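Local structure of phosphate-binding protein (Xanthomonas axonopodis pv. citri, 5UB3) at residues A69-L72 / L73-R76. The protein is a periplasmic binding protein, probably the sensor partner of a membrane diguanylate cyclase, related to phosphonate-binding proteins of ABC transporters. Residues are numbered along the deposited sequence; the frame is centred on the assembly and turned at random.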
ATOM      1  N   ALA A  69      -2.713  -3.872   1.270  1.00 14.65           N
ATOM      2  CA  ALA A  69      -1.929  -4.993   0.739  1.00 15.74           C
ATOM      3  C   ALA A  69      -1.638  -5.970   1.805  1.00 15.39           C
ATOM      4  O   ALA A  69      -1.669  -7.202   1.626  1.00 15.80           O
ATOM      5  CB  ALA A  69      -0.628  -4.494   0.121  1.00 15.57           C
ATOM      6  N   ALA A  70      -1.317  -5.429   2.961  1.00 17.20           N
ATOM      7  CA  ALA A  70      -1.017  -6.306   4.104  1.00 16.15           C
ATOM      8  C   ALA A  70      -2.191  -7.200   4.427  1.00 16.39           C
ATOM      9  O   ALA A  70      -2.016  -8.372   4.704  1.00 15.82           O
ATOM     10  CB  ALA A  70      -0.614  -5.495   5.328  1.00 15.12           C
ATOM     11  N   MET A  71      -3.384  -6.613   4.417  1.00 16.69           N
ATOM     12  CA  MET A  71      -4.568  -7.360   4.724  1.00 17.57           C
ATOM     13  C   MET A  71      -4.883  -8.362   3.629  1.00 16.26           C
ATOM     14  O   MET A  71      -5.370  -9.435   3.955  1.00 15.04           O
ATOM     15  CB  MET A  71      -5.756  -6.438   5.066  1.00 17.40           C
ATOM     16  CG  MET A  71      -5.502  -5.612   6.322  1.00 17.83           C
ATOM     17  SD  MET A  71      -5.210  -6.601   7.777  1.00 20.27           S
ATOM     18  CE  MET A  71      -3.396  -6.699   7.909  1.00 20.70           C
ATOM     19  N   LEU A  72      -4.567  -8.047   2.355  1.00 15.26           N
ATOM     20  CA  LEU A  72      -4.690  -9.074   1.314  1.00 16.91           C
ATOM     21  C   LEU A  72      -3.860 -10.293   1.701  1.00 16.45           C
ATOM     22  O   LEU A  72      -4.303 -11.453   1.559  1.00 18.44           O
ATOM     23  CB  LEU A  72      -4.210  -8.583  -0.052  1.00 15.80           C
ATOM     24  CG  LEU A  72      -5.049  -7.476  -0.632  1.00 16.31           C
ATOM     25  CD1 LEU A  72      -4.384  -6.945  -1.897  1.00 16.62           C
ATOM     26  CD2 LEU A  72      -6.413  -7.984  -0.974  1.00 17.69           C
ATOM     27  N   LEU A  73      -2.651 -10.038   2.182  1.00 16.37           N
ATOM     28  CA  LEU A  73      -1.778 -11.142   2.549  1.00 16.92           C
ATOM     29  C   LEU A  73      -2.325 -11.889   3.765  1.00 19.61           C
ATOM     30  O   LEU A  73      -2.387 -13.119   3.747  1.00 23.76           O
ATOM     31  CB  LEU A  73      -0.368 -10.678   2.807  1.00 17.02           C
ATOM     32  CG  LEU A  73       0.338  -9.908   1.701  1.00 17.96           C
ATOM     33  CD1 LEU A  73       1.652  -9.328   2.204  1.00 17.54           C
ATOM     34  CD2 LEU A  73       0.535 -10.796   0.487  1.00 17.29           C
ATOM     35  N   GLU A  74      -2.735 -11.167   4.803  1.00 19.13           N
ATOM     36  CA  GLU A  74      -3.311 -11.827   5.996  1.00 21.81           C
ATOM     37  C   GLU A  74      -4.556 -12.639   5.631  1.00 21.96           C
ATOM     38  O   GLU A  74      -4.730 -13.742   6.120  1.00 20.53           O
ATOM     39  CB  GLU A  74      -3.653 -10.829   7.100  1.00 21.68           C
ATOM     40  CG  GLU A  74      -3.938 -11.494   8.433  1.00 27.53           C
ATOM     41  CD  GLU A  74      -4.195 -10.517   9.546  1.00 29.28           C
ATOM     42  OE1 GLU A  74      -3.658 -10.665  10.652  1.00 33.19           O
ATOM     43  OE2 GLU A  74      -5.014  -9.657   9.321  1.00 31.36           O
ATOM     44  N   GLN A  75      -5.400 -12.105   4.760  1.00 21.41           N
ATOM     45  CA  GLN A  75      -6.648 -12.811   4.390  1.00 24.34           C
ATOM     46  C   GLN A  75      -6.429 -14.119   3.695  1.00 24.64           C
ATOM     47  O   GLN A  75      -7.157 -15.058   3.918  1.00 23.18           O
ATOM     48  CB  GLN A  75      -7.515 -11.967   3.485  1.00 22.02           C
ATOM     49  CG  GLN A  75      -8.168 -10.845   4.218  1.00 21.32           C
ATOM     50  CD  GLN A  75      -8.766  -9.826   3.269  1.00 21.56           C
ATOM     51  OE1 GLN A  75      -8.818 -10.026   2.026  1.00 18.57           O
ATOM     52  NE2 GLN A  75      -9.285  -8.742   3.847  1.00 21.51           N
ATOM     53  N   ARG A  76      -5.425 -14.152   2.840  1.00 24.66           N
ATOM     54  CA  ARG A  76      -5.002 -15.384   2.233  1.00 25.44           C
ATOM     55  C   ARG A  76      -4.259 -16.295   3.216  1.00 26.59           C
ATOM     56  O   ARG A  76      -3.847 -17.350   2.824  1.00 31.56           O
ATOM     57  CB  ARG A  76      -4.160 -15.110   0.991  1.00 27.56           C
ATOM     58  CG  ARG A  76      -4.950 -14.394  -0.095  1.00 29.21           C
ATOM     59  CD  ARG A  76      -4.035 -14.090  -1.246  1.00 32.73           C
ATOM     60  NE  ARG A  76      -4.804 -13.743  -2.422  1.00 38.45           N
ATOM     61  CZ  ARG A  76      -5.132 -12.517  -2.810  1.00 45.23           C
ATOM     62  NH1 ARG A  76      -4.762 -11.437  -2.122  1.00 51.79           N
ATOM     63  NH2 ARG A  76      -5.830 -12.371  -3.926  1.00 48.53           N
TER
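The Arg-76 guanidinium meets Leu-72 at its edge, in its own plane: NH1 lies 3.6 Å from Leu-72 CB, so the approach is to the base of the leucine. Both side chains run the same way, one turn apart; chi1 of Arg-76 (-63°) sets CG anti to the carbonyl carbon, and the chain, extended from CG to NE, then runs alongside the leucine. The carboxylate of Glu-74 is a second flat group in contact; its OE2 stands 3.4 Å from Met-71 SD, brought there by a methionine chain bent at chi2 and chi3 lying beside an extended glutamate. Gln-75 instead runs past the oxygen end of the Met-71 carbonyl, out of the carbonyl plane, with CG 3.1 Å from Met-71 O, while its amide reaches Ser-269 and Arg-276 of helix 259-277.

Four successive i to i+4 backbone bonds define the last turns of helix 67-75, in an alpha/beta periplasmic binding protein fold. Glu-74 N to Ala-70 O is the straightest, 2.9 Å at 165°; the final one, Arg-76 N to Leu-72 O, is longer at 3.2 Å, and Arg-76 itself has left helical geometry (psi 3°). Ala-70 and Met-71 face strand 209-217, whereas Leu-73 packs on Leu-55 of helix 48-56 and Leu-72 touches Ala-48 of that helix and Val-272 of helix 259-277.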